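Long-range contacts in phospholyase (Arthrobacter aurescens, PDB 5G4I), which acts as a pyridoxal phosphate-dependent phospholyase, probably cleaving phosphoethanolamine, although its family consists largely of class III transaminases: residues 93-98 and 318-323; 105-110 and 291-296; 176-181 and 361-366; 232-237 and 270-275; 380-385 and 407-412. All blocks are in the same frame, centred on the assembly; numbering follows the deposited sequence.

Interaction 1: 93-98 and 318-323; sequences NSRVVE and SSAAGL
At V96 and S319, whose CA atoms are 5.3 Å apart, the segments 94-98 and 318-323 bring their helix axes to 8.5 Å, with their N-to-C directions 34° apart. The small S319 fills the closest point: its CB lies 3.7 Å from the carbonyl O of R95, while its OG comes to 3.3 Å from V96 CA and is bonded to the backbone O of N315. Bends at chi2 (-53°) and chi3 (-51°) fold the R95 side chain across the other helix, and A320 covers one face of the guanidinium, with A320 CB 3.6 Å from R95 NH1. This is helix-on-helix packing within the fold type I architecture of the class III family, joining helix 94-104 to helix 316-331 close to R22 of the second subunit. E98 steadies the guanidinium at its edge through a salt bridge, R95 NE to E98 OE1 at 3.1 Å, and Q81 takes a hydrogen bond from NH1. With a methionine in place of R95, E98 would probably lose its charge partner and Q81 its donor. L323 reaches across with CD1 3.7 Å from R95 NH2, and a water donating to A320 O is held weakly by that same NH2.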
# COMPACT_ATOMS: atom_id res chain seq x y z
N ASN A 93 10.83 -9.19 -16.46
CA ASN A 93 12.08 -8.53 -15.99
C ASN A 93 12.68 -9.49 -14.93
O ASN A 93 11.94 -10.06 -14.08
CB ASN A 93 11.88 -7.12 -15.46
CG ASN A 93 13.19 -6.39 -15.12
OD1 ASN A 93 13.84 -5.67 -16.03
ND2 ASN A 93 13.67 -6.58 -13.94
N SER A 94 14.00 -9.63 -14.93
CA SER A 94 14.64 -10.63 -14.08
C SER A 94 14.65 -10.27 -12.57
O SER A 94 14.74 -11.18 -11.72
CB SER A 94 16.07 -10.99 -14.50
OG SER A 94 16.91 -9.93 -14.32
N ARG A 95 14.68 -8.99 -12.21
CA ARG A 95 14.91 -8.62 -10.79
C ARG A 95 13.83 -9.16 -9.85
O ARG A 95 14.19 -9.67 -8.73
CB ARG A 95 15.07 -7.09 -10.55
CG ARG A 95 16.09 -6.36 -11.43
CD ARG A 95 17.51 -6.90 -11.47
NE ARG A 95 18.11 -7.14 -10.18
CZ ARG A 95 18.75 -6.23 -9.42
NH1 ARG A 95 18.72 -4.95 -9.74
NH2 ARG A 95 19.34 -6.56 -8.26
N VAL A 96 12.55 -9.06 -10.23
CA VAL A 96 11.49 -9.59 -9.37
C VAL A 96 11.59 -11.12 -9.16
O VAL A 96 11.29 -11.63 -8.08
CB VAL A 96 10.06 -9.18 -9.82
CG1 VAL A 96 9.71 -9.73 -11.20
CG2 VAL A 96 9.01 -9.53 -8.74
N VAL A 97 12.02 -11.79 -10.24
CA VAL A 97 12.16 -13.26 -10.13
C VAL A 97 13.32 -13.62 -9.21
O VAL A 97 13.22 -14.54 -8.37
CB VAL A 97 12.30 -13.88 -11.55
CG1 VAL A 97 12.47 -15.42 -11.47
CG2 VAL A 97 11.03 -13.59 -12.31
N GLU A 98 14.45 -12.94 -9.37
CA GLU A 98 15.60 -13.13 -8.52
C GLU A 98 15.24 -12.90 -7.03
O GLU A 98 15.59 -13.67 -6.12
CB GLU A 98 16.75 -12.20 -8.87
CG GLU A 98 17.37 -12.49 -10.22
CD GLU A 98 18.15 -11.29 -10.82
OE1 GLU A 98 18.41 -10.24 -10.11
OE2 GLU A 98 18.49 -11.46 -12.05
N SER A 318 12.00 -1.80 -6.17
CA SER A 318 11.60 -2.50 -4.95
C SER A 318 12.29 -3.88 -4.82
O SER A 318 12.78 -4.21 -3.72
CB SER A 318 10.07 -2.69 -4.92
OG SER A 318 9.40 -1.44 -4.76
N SER A 319 12.35 -4.62 -5.92
CA SER A 319 13.03 -5.94 -5.91
C SER A 319 14.51 -5.78 -5.59
O SER A 319 15.07 -6.59 -4.83
CB SER A 319 12.79 -6.63 -7.24
OG SER A 319 11.38 -6.83 -7.53
N ALA A 320 15.18 -4.79 -6.19
CA ALA A 320 16.63 -4.51 -5.92
C ALA A 320 16.84 -4.20 -4.43
O ALA A 320 17.81 -4.66 -3.78
CB ALA A 320 17.16 -3.41 -6.85
N ALA A 321 15.95 -3.34 -3.83
CA ALA A 321 16.00 -3.02 -2.42
C ALA A 321 15.89 -4.27 -1.51
O ALA A 321 16.71 -4.50 -0.58
CB ALA A 321 14.91 -2.05 -2.06
N GLY A 322 14.87 -5.10 -1.83
CA GLY A 322 14.68 -6.29 -0.99
C GLY A 322 15.82 -7.32 -1.14
O GLY A 322 16.23 -7.93 -0.13
N LEU A 323 16.38 -7.45 -2.37
CA LEU A 323 17.52 -8.37 -2.56
C LEU A 323 18.74 -7.86 -1.76
O LEU A 323 19.46 -8.67 -1.14
CB LEU A 323 17.84 -8.47 -4.06
CG LEU A 323 17.10 -9.45 -4.92
CD1 LEU A 323 17.29 -9.01 -6.41
CD2 LEU A 323 17.68 -10.89 -4.60
O HOH W 1 19.94 -5.70 -5.30

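Interaction 2: 105-110 and 291-296; sequences SKFDGA and AVVTTA
V293 sets one methyl squarely on the F107 ring: CG1 stands 3.9 Å from the ring centroid and 3° off the normal, a CH-pi contact over the face. The second branch, CG2, meets the ring atom CE2 at 3.8 Å. With CG1 anti to the backbone N (chi1 166°), V293 turns both methyls to the ring. Farther along, the contact becomes polar and lies nearer the surface. A110 O accepts a CA-H...O contact from T295 CA at 3.3 Å, with 150° at the hydrogen, and takes a water proton at 2.7 Å from the water O; the same water accepts from A296 N at 2.9 Å. Between A110 CB and T295 CG2 the gap is 4.0 Å, while T295 OG1 turns to cap L298 N at the start of the next helix. In the second shell, W265 stacks with F107 and bonds K106 O through NE1, and E273 holds A110 N. V293 itself is fixed by backbone bonding to V277. The strand beneath, 290-294, is antiparallel to both neighbours, 113-117 and 276-279, the lone reversed strand in the seven-stranded large-domain sheet that marks fold type I PLP enzymes.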
# COMPACT_ATOMS: atom_id res chain seq x y z
N SER A 105 13.50 -18.97 -0.71
CA SER A 105 14.55 -19.92 -0.21
C SER A 105 14.64 -19.86 1.32
O SER A 105 15.26 -20.70 1.97
CB SER A 105 15.94 -19.60 -0.82
OG SER A 105 16.56 -18.41 -0.27
N LYS A 106 14.07 -18.80 1.97
CA LYS A 106 14.00 -18.64 3.43
C LYS A 106 12.82 -19.34 4.09
O LYS A 106 12.65 -19.18 5.33
CB LYS A 106 14.00 -17.13 3.82
CG LYS A 106 15.14 -16.33 3.24
CD LYS A 106 16.49 -16.85 3.68
CE LYS A 106 17.57 -15.82 3.33
NZ LYS A 106 18.94 -16.35 3.62
N PHE A 107 12.07 -20.09 3.30
CA PHE A 107 10.88 -20.83 3.75
C PHE A 107 10.96 -22.32 3.47
O PHE A 107 11.55 -22.70 2.55
CB PHE A 107 9.58 -20.28 3.10
CG PHE A 107 9.15 -18.94 3.63
CD1 PHE A 107 8.35 -18.87 4.72
CD2 PHE A 107 9.55 -17.79 3.04
CE1 PHE A 107 7.98 -17.67 5.23
CE2 PHE A 107 9.19 -16.56 3.53
CZ PHE A 107 8.40 -16.51 4.63
N ASP A 108 10.30 -23.11 4.30
CA ASP A 108 10.24 -24.57 4.11
C ASP A 108 8.86 -25.07 3.88
O ASP A 108 7.95 -24.36 3.88
CB ASP A 108 10.41 -25.36 5.39
CG ASP A 108 11.57 -25.13 6.06
OD1 ASP A 108 12.58 -24.86 5.39
OD2 ASP A 108 11.46 -25.33 7.31
N GLY A 109 8.76 -26.38 3.78
CA GLY A 109 7.41 -26.98 3.68
C GLY A 109 6.69 -26.60 2.39
O GLY A 109 7.24 -26.38 1.33
N ALA A 110 5.37 -26.33 2.53
CA ALA A 110 4.53 -26.03 1.39
C ALA A 110 4.47 -24.49 1.06
O ALA A 110 3.75 -24.11 0.17
CB ALA A 110 3.11 -26.52 1.68
N ALA A 291 4.65 -8.36 1.65
CA ALA A 291 4.38 -9.65 0.93
C ALA A 291 3.42 -10.54 1.69
O ALA A 291 3.33 -10.51 2.91
CB ALA A 291 5.70 -10.44 0.67
N VAL A 292 2.76 -11.44 0.89
CA VAL A 292 2.03 -12.61 1.41
C VAL A 292 2.75 -13.86 0.78
O VAL A 292 2.83 -14.01 -0.45
CB VAL A 292 0.57 -12.60 0.94
CG1 VAL A 292 -0.12 -13.88 1.46
CG2 VAL A 292 -0.16 -11.36 1.34
N VAL A 293 3.32 -14.72 1.62
CA VAL A 293 3.90 -16.04 1.21
C VAL A 293 2.87 -17.14 1.52
O VAL A 293 2.22 -17.13 2.59
CB VAL A 293 5.30 -16.26 1.87
CG1 VAL A 293 5.75 -17.73 1.74
CG2 VAL A 293 6.31 -15.27 1.33
N THR A 294 2.63 -18.03 0.54
CA THR A 294 1.54 -19.01 0.66
C THR A 294 1.88 -20.29 -0.13
O THR A 294 3.04 -20.47 -0.61
CB THR A 294 0.18 -18.38 0.35
OG1 THR A 294 -0.91 -19.25 0.81
CG2 THR A 294 -0.00 -18.07 -1.13
N THR A 295 0.89 -21.20 -0.20
CA THR A 295 1.05 -22.46 -0.88
C THR A 295 0.69 -22.32 -2.37
O THR A 295 -0.00 -21.42 -2.84
CB THR A 295 0.13 -23.52 -0.23
OG1 THR A 295 -1.25 -23.20 -0.52
CG2 THR A 295 0.34 -23.65 1.20
N ALA A 296 1.16 -23.27 -3.17
CA ALA A 296 0.78 -23.35 -4.58
C ALA A 296 -0.72 -23.50 -4.80
O ALA A 296 -1.28 -22.79 -5.65
CB ALA A 296 1.50 -24.52 -5.25
O HOH W 2 2.71 -25.46 -1.96

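Interaction 3: 176-181 and 361-366; sequences IPDVSG and SVRGRG
An Asx turn at D178 presents its carboxylate to R363, tying the loop that follows strand 171-174 to strand 359-365. The link is a salt bridge: R363 NH1 donates to D178 OD2 at 2.9 Å with a nearly straight 174° N-H...O angle. The acceptor lies in the guanidinium plane and is met on its syn side, yet the two flat groups are twisted 65° apart, so they meet through a single bond and not as a matched pair. A water donating weakly to D178 OD2 accepts from R363 NH2 at 2.9 Å. The other carboxylate oxygen serves the turn itself. D178 OD1 takes the S180 OG proton at 2.8 Å and the S180 N-H at 3.2 Å, both from the same face of its plane, and also a bond from Q228 N. Within this chain, 171-174 is an outermost strand of the large-domain sheet and 359-365 of the sheet built from both chain ends, so the contact links the loop leaving one edge to the other edge strand. S180 OG lies over a face of the R363 guanidinium, 3.4 Å from NH1, but at an angle too poor for a bond, while S180 CB rests 3.7 Å from S361 OG. The arginine, extended from CG to NE, also pairs with D372 through NE and gives NH1 to L226 O, so two carboxylates probably share its charge.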
# COMPACT_ATOMS: atom_id res chain seq x y z
N ILE A 176 -4.75 -13.99 25.20
CA ILE A 176 -3.66 -14.95 24.91
C ILE A 176 -2.91 -15.23 26.24
O ILE A 176 -2.59 -14.27 26.96
CB ILE A 176 -2.71 -14.33 23.85
CG1 ILE A 176 -3.41 -13.92 22.53
CG2 ILE A 176 -1.48 -15.21 23.57
CD1 ILE A 176 -3.90 -15.08 21.68
N PRO A 177 -2.67 -16.50 26.60
CA PRO A 177 -2.08 -16.84 27.91
C PRO A 177 -0.58 -16.42 28.01
O PRO A 177 0.17 -16.59 27.03
CB PRO A 177 -2.25 -18.33 28.02
CG PRO A 177 -2.35 -18.81 26.62
CD PRO A 177 -3.10 -17.72 25.90
N ASP A 178 -0.19 -15.91 29.20
CA ASP A 178 1.15 -15.46 29.46
C ASP A 178 1.66 -16.19 30.78
O ASP A 178 1.03 -15.99 31.80
CB ASP A 178 1.19 -13.96 29.63
CG ASP A 178 2.62 -13.34 29.80
OD1 ASP A 178 3.60 -14.04 29.65
OD2 ASP A 178 2.61 -12.11 30.09
N VAL A 179 2.73 -16.96 30.67
CA VAL A 179 3.29 -17.72 31.85
C VAL A 179 4.25 -16.85 32.65
O VAL A 179 4.72 -17.32 33.72
CB VAL A 179 3.98 -19.05 31.44
CG1 VAL A 179 3.04 -19.94 30.65
CG2 VAL A 179 5.28 -18.84 30.71
N SER A 180 4.53 -15.61 32.22
CA SER A 180 5.47 -14.70 32.94
C SER A 180 5.06 -14.53 34.39
O SER A 180 3.94 -14.14 34.71
CB SER A 180 5.56 -13.29 32.27
OG SER A 180 6.04 -13.35 30.94
N GLY A 181 5.97 -14.91 35.28
CA GLY A 181 5.68 -14.78 36.71
C GLY A 181 4.65 -15.76 37.34
O GLY A 181 4.25 -15.57 38.48
N SER A 361 8.83 -8.86 35.06
CA SER A 361 9.44 -9.93 34.31
C SER A 361 10.29 -9.41 33.10
O SER A 361 10.01 -8.32 32.54
CB SER A 361 8.34 -10.88 33.72
OG SER A 361 7.52 -11.39 34.78
N VAL A 362 11.23 -10.23 32.71
CA VAL A 362 12.03 -10.06 31.49
C VAL A 362 11.29 -10.78 30.33
O VAL A 362 10.90 -11.92 30.49
CB VAL A 362 13.44 -10.66 31.68
CG1 VAL A 362 14.27 -10.50 30.40
CG2 VAL A 362 14.08 -9.86 32.81
N ARG A 363 11.20 -10.13 29.17
CA ARG A 363 10.36 -10.62 28.08
C ARG A 363 11.14 -10.55 26.75
O ARG A 363 11.98 -9.70 26.50
CB ARG A 363 9.10 -9.76 28.03
CG ARG A 363 8.23 -9.85 29.30
CD ARG A 363 7.21 -8.71 29.35
NE ARG A 363 6.33 -8.83 30.55
CZ ARG A 363 5.31 -9.65 30.64
NH1 ARG A 363 4.94 -10.40 29.64
NH2 ARG A 363 4.71 -9.78 31.83
N GLY A 364 10.74 -11.45 25.87
CA GLY A 364 11.22 -11.43 24.42
C GLY A 364 12.38 -12.37 24.15
O GLY A 364 12.81 -13.24 24.99
N ARG A 365 13.00 -12.26 22.94
CA ARG A 365 14.29 -12.98 22.67
C ARG A 365 14.96 -12.31 21.46
O ARG A 365 14.32 -11.44 20.81
CB ARG A 365 14.21 -14.50 22.40
CG ARG A 365 13.26 -14.73 21.23
CD ARG A 365 13.33 -16.16 20.82
NE ARG A 365 12.57 -16.99 21.74
CZ ARG A 365 12.35 -18.29 21.58
NH1 ARG A 365 12.85 -18.99 20.58
NH2 ARG A 365 11.55 -18.92 22.50
N GLY A 366 16.17 -12.65 21.21
CA GLY A 366 16.91 -12.13 20.10
C GLY A 366 17.07 -10.64 20.31
O GLY A 366 17.51 -10.20 21.39
O HOH W 3 2.54 -11.01 33.24

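Interaction 4: 232-237 and 270-275; sequences GYIEGV and FNVEPE
I234 presses CG1 onto the centre of the F270 ring, 3.7 Å from the centroid and 12° off the normal, in a CH-pi contact that forms the close apolar half of this interface. Next to it is a short, straight polar bond: N271 N donates to E235 OE2 at 2.7 Å with an N-H...O angle of 169°, arriving from above the carboxylate plane. A bend at chi2 (78°) curls the glutamate toward the loop and leaves its CG 3.3 Å from N271 O. The other oxygen looks back to its own helix, where G232 N at the N-cap gives OE1 a weak bond of 3.3 Å. N271 is the centre of an inverse gamma turn closed by a weak bond from V272 N to F270 O, while its own N-H goes to E235. The looser part is at V272, whose CG1 only grazes I234 CG2 at 4.1 Å, and the exposed N271 marks the solvent side. F270 lies about 12 Å, between side chains, from Q254 of the cofactor site. Helix 233-243 is the connection of a beta-alpha-beta crossover between the parallel strands 214-217 and 247-251: I234 packs inward on F215 and F217, and Y233 meets helix 187-207.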
# COMPACT_ATOMS: atom_id res chain seq x y z
N GLY A 232 2.09 -25.61 23.46
CA GLY A 232 0.87 -26.30 22.99
C GLY A 232 -0.31 -25.35 22.70
O GLY A 232 -1.30 -25.80 22.17
N TYR A 233 -0.23 -24.07 23.11
CA TYR A 233 -1.32 -23.15 22.87
C TYR A 233 -1.51 -22.87 21.36
O TYR A 233 -2.61 -23.14 20.78
CB TYR A 233 -1.21 -21.86 23.64
CG TYR A 233 -2.38 -20.86 23.33
CD1 TYR A 233 -3.62 -21.03 23.89
CD2 TYR A 233 -2.24 -19.83 22.43
CE1 TYR A 233 -4.71 -20.21 23.65
CE2 TYR A 233 -3.28 -18.95 22.18
CZ TYR A 233 -4.53 -19.15 22.78
OH TYR A 233 -5.59 -18.27 22.54
N ILE A 234 -0.45 -22.38 20.71
CA ILE A 234 -0.57 -22.11 19.26
C ILE A 234 -0.96 -23.33 18.44
O ILE A 234 -1.81 -23.34 17.50
CB ILE A 234 0.69 -21.40 18.70
CG1 ILE A 234 0.87 -20.04 19.39
CG2 ILE A 234 0.69 -21.26 17.19
CD1 ILE A 234 -0.21 -18.96 19.06
N GLU A 235 -0.31 -24.48 18.76
CA GLU A 235 -0.61 -25.73 18.09
C GLU A 235 -2.09 -26.16 18.30
O GLU A 235 -2.77 -26.62 17.37
CB GLU A 235 0.34 -26.82 18.66
CG GLU A 235 1.88 -26.48 18.53
CD GLU A 235 2.69 -25.47 19.50
OE1 GLU A 235 2.42 -24.71 20.28
OE2 GLU A 235 3.86 -25.48 19.46
N GLY A 236 -2.56 -25.97 19.51
CA GLY A 236 -3.99 -26.29 19.85
C GLY A 236 -4.98 -25.38 19.08
O GLY A 236 -6.07 -25.85 18.65
N VAL A 237 -4.65 -24.11 18.99
CA VAL A 237 -5.47 -23.17 18.20
C VAL A 237 -5.51 -23.59 16.78
O VAL A 237 -6.59 -23.66 16.14
CB VAL A 237 -5.01 -21.69 18.37
CG1 VAL A 237 -5.81 -20.80 17.41
CG2 VAL A 237 -5.11 -21.22 19.78
N PHE A 270 6.97 -21.93 17.59
CA PHE A 270 5.87 -22.86 17.87
C PHE A 270 5.97 -24.01 16.92
O PHE A 270 6.59 -23.97 15.81
CB PHE A 270 4.56 -22.09 17.72
CG PHE A 270 4.54 -20.77 18.52
CD1 PHE A 270 4.41 -20.78 19.90
CD2 PHE A 270 4.62 -19.52 17.91
CE1 PHE A 270 4.40 -19.62 20.66
CE2 PHE A 270 4.66 -18.38 18.66
CZ PHE A 270 4.52 -18.40 20.02
N ASN A 271 5.28 -25.10 17.24
CA ASN A 271 5.25 -26.24 16.35
C ASN A 271 4.03 -26.12 15.39
O ASN A 271 2.99 -26.81 15.48
CB ASN A 271 5.19 -27.55 17.14
CG ASN A 271 5.29 -28.78 16.24
OD1 ASN A 271 5.79 -28.74 15.09
ND2 ASN A 271 4.76 -29.90 16.75
N VAL A 272 4.15 -25.17 14.46
CA VAL A 272 3.08 -24.79 13.54
C VAL A 272 3.68 -24.41 12.16
O VAL A 272 4.81 -23.88 12.09
CB VAL A 272 2.27 -23.56 14.05
CG1 VAL A 272 3.03 -22.21 13.97
CG2 VAL A 272 0.92 -23.40 13.33
N GLU A 273 2.96 -24.76 11.10
CA GLU A 273 3.32 -24.30 9.71
C GLU A 273 2.07 -23.59 9.20
O GLU A 273 1.06 -24.20 8.82
CB GLU A 273 3.69 -25.41 8.73
CG GLU A 273 4.12 -24.81 7.38
CD GLU A 273 4.43 -25.89 6.31
OE1 GLU A 273 5.05 -26.95 6.64
OE2 GLU A 273 4.05 -25.74 5.12
N PRO A 274 2.07 -22.23 9.21
CA PRO A 274 0.93 -21.49 8.65
C PRO A 274 0.71 -21.68 7.16
O PRO A 274 1.68 -21.91 6.40
CB PRO A 274 1.29 -20.01 8.95
CG PRO A 274 2.45 -20.04 9.76
CD PRO A 274 3.18 -21.35 9.59
N GLU A 275 -0.54 -21.50 6.70
CA GLU A 275 -0.88 -21.47 5.31
C GLU A 275 -0.51 -20.14 4.60
O GLU A 275 -0.32 -20.10 3.38
CB GLU A 275 -2.34 -21.78 5.00
CG GLU A 275 -2.78 -23.18 5.41
CD GLU A 275 -3.31 -23.28 6.83
OE1 GLU A 275 -3.03 -22.46 7.75
OE2 GLU A 275 -4.07 -24.31 7.12

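Interaction 5: 380-385 and 407-412; sequences RNPAPA and HDNVLK
P382 and H407 meet obliquely, with P382 CB 3.8 Å from H407 CB and P382 CG 4.1 Å from H407 CG, so the pyrrolidine leans on the root of the imidazole. N409 meets the same P382 CB from another direction. Its CG sits between the backbone N and the carbonyl carbon (chi1 74°), which swings the amide alongside P382 and places ND2 3.7 Å from P382 CB. The donor itself is spent elsewhere, on I373 O of strand 368-373. Beyond the amide, N409 CB faces the A383 peptide, 4.0 Å from A383 N. P384 comes up under the backbone of the turn, its CB 3.5 Å from H407 O and its CA 3.6 Å from D408 O, the latter oxygen being bonded to R403. H407, D408 and N409 belong to the connection of a beta hairpin between strands 399-404 and 410-413, while P382 lies in the lead-in to helix 384-396, A383 is its N-cap and P384 its first residue. An alanine at N409 is likely to leave I373 O without this donor and to open a gap beside P382. Across the contact the direct chemistry is van der Waals: prolines lack an N-H, D408 O and N409 ND2 find their bonds elsewhere in the chain, and both segments are bonded to the same residue, I373, through the backbones of A383 and N409.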
# COMPACT_ATOMS: atom_id res chain seq x y z
N ARG A 380 3.09 -4.66 43.31
CA ARG A 380 3.47 -5.00 41.93
C ARG A 380 2.49 -4.43 40.84
O ARG A 380 2.41 -4.99 39.72
CB ARG A 380 3.73 -6.52 41.76
N ASN A 381 1.81 -3.30 41.11
CA ASN A 381 0.90 -2.73 40.09
C ASN A 381 1.69 -2.13 38.88
O ASN A 381 2.74 -1.53 39.09
CB ASN A 381 0.02 -1.62 40.66
CG ASN A 381 -1.06 -2.17 41.58
OD1 ASN A 381 -1.32 -3.36 41.60
ND2 ASN A 381 -1.70 -1.28 42.32
N PRO A 382 1.10 -2.23 37.68
CA PRO A 382 1.68 -1.52 36.51
C PRO A 382 1.92 -0.08 36.78
O PRO A 382 1.08 0.59 37.43
CB PRO A 382 0.61 -1.70 35.42
CG PRO A 382 0.05 -3.07 35.76
CD PRO A 382 -0.01 -3.13 37.28
N ALA A 383 3.06 0.44 36.35
CA ALA A 383 3.43 1.82 36.55
C ALA A 383 3.70 2.61 35.26
O ALA A 383 4.84 2.94 34.94
CB ALA A 383 4.62 1.86 37.47
N PRO A 384 2.63 2.98 34.55
CA PRO A 384 2.78 3.74 33.32
C PRO A 384 3.48 5.05 33.49
O PRO A 384 4.28 5.46 32.64
CB PRO A 384 1.36 3.84 32.76
CG PRO A 384 0.45 3.55 33.94
CD PRO A 384 1.21 2.56 34.76
N ALA A 385 3.19 5.80 34.58
CA ALA A 385 3.86 7.08 34.69
C ALA A 385 5.42 6.96 34.88
O ALA A 385 6.14 7.78 34.37
CB ALA A 385 3.29 7.92 35.90
N HIS A 407 -1.39 -1.90 29.62
CA HIS A 407 -1.21 -0.99 30.75
C HIS A 407 -0.09 0.01 30.54
O HIS A 407 0.33 0.72 31.46
CB HIS A 407 -0.99 -1.79 32.02
CG HIS A 407 -2.01 -2.87 32.25
ND1 HIS A 407 -3.35 -2.59 32.48
CD2 HIS A 407 -1.91 -4.22 32.25
CE1 HIS A 407 -4.01 -3.72 32.61
NE2 HIS A 407 -3.17 -4.72 32.48
N ASP A 408 0.45 0.12 29.30
CA ASP A 408 1.40 1.15 28.93
C ASP A 408 2.67 1.14 29.82
O ASP A 408 3.28 2.22 30.07
CB ASP A 408 0.71 2.54 28.96
CG ASP A 408 0.79 3.25 27.68
OD1 ASP A 408 1.51 2.83 26.71
OD2 ASP A 408 0.13 4.29 27.64
N ASN A 409 3.12 -0.05 30.18
CA ASN A 409 4.24 -0.21 31.13
C ASN A 409 5.32 -1.21 30.75
O ASN A 409 6.11 -1.60 31.61
CB ASN A 409 3.69 -0.56 32.52
CG ASN A 409 3.20 -1.97 32.60
OD1 ASN A 409 2.41 -2.40 31.74
ND2 ASN A 409 3.60 -2.72 33.58
N VAL A 410 5.31 -1.71 29.49
CA VAL A 410 6.39 -2.63 29.06
C VAL A 410 7.39 -1.85 28.22
O VAL A 410 7.07 -1.36 27.15
CB VAL A 410 5.85 -3.85 28.33
CG1 VAL A 410 7.00 -4.76 27.90
CG2 VAL A 410 4.80 -4.59 29.13
N LEU A 411 8.58 -1.65 28.80
CA LEU A 411 9.65 -0.90 28.13
C LEU A 411 10.19 -1.77 27.01
O LEU A 411 10.42 -2.95 27.27
CB LEU A 411 10.67 -0.52 29.29
CG LEU A 411 11.52 0.65 29.14
CD1 LEU A 411 10.72 1.95 29.17
CD2 LEU A 411 12.54 0.65 30.23
N LYS A 412 10.23 -1.21 25.80
CA LYS A 412 10.49 -1.96 24.58
C LYS A 412 11.77 -1.53 23.91
O LYS A 412 11.95 -0.32 23.62
CB LYS A 412 9.44 -1.70 23.61
CG LYS A 412 9.56 -2.43 22.30
CD LYS A 412 9.06 -1.56 21.18
CE LYS A 412 7.71 -1.87 20.65
NZ LYS A 412 7.50 -1.28 19.32

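None of the five contacts is wholly core. Interactions 1, 2 and 5 are partly buried, whereas 3 and 4 lie at the surface, and these two carry a direct hydrogen bond between their segments. Interactions 2 and 4 serve the large-domain sheet and touch: T294 OG1 meets E275 O at 2.8 Å, and both lay a methyl or methylene over a phenyl face. Interactions 3 and 5 share the sheet of strands 359-365 and 410-413, where R363 CD meets V410 CG1 at 4.2 Å, but a salt bridge in one gives way to prolines in the other. Interaction 3 also reaches interaction 4 through I176 and P177 on Y233. Interaction 1 stands apart, helix on helix near the second subunit.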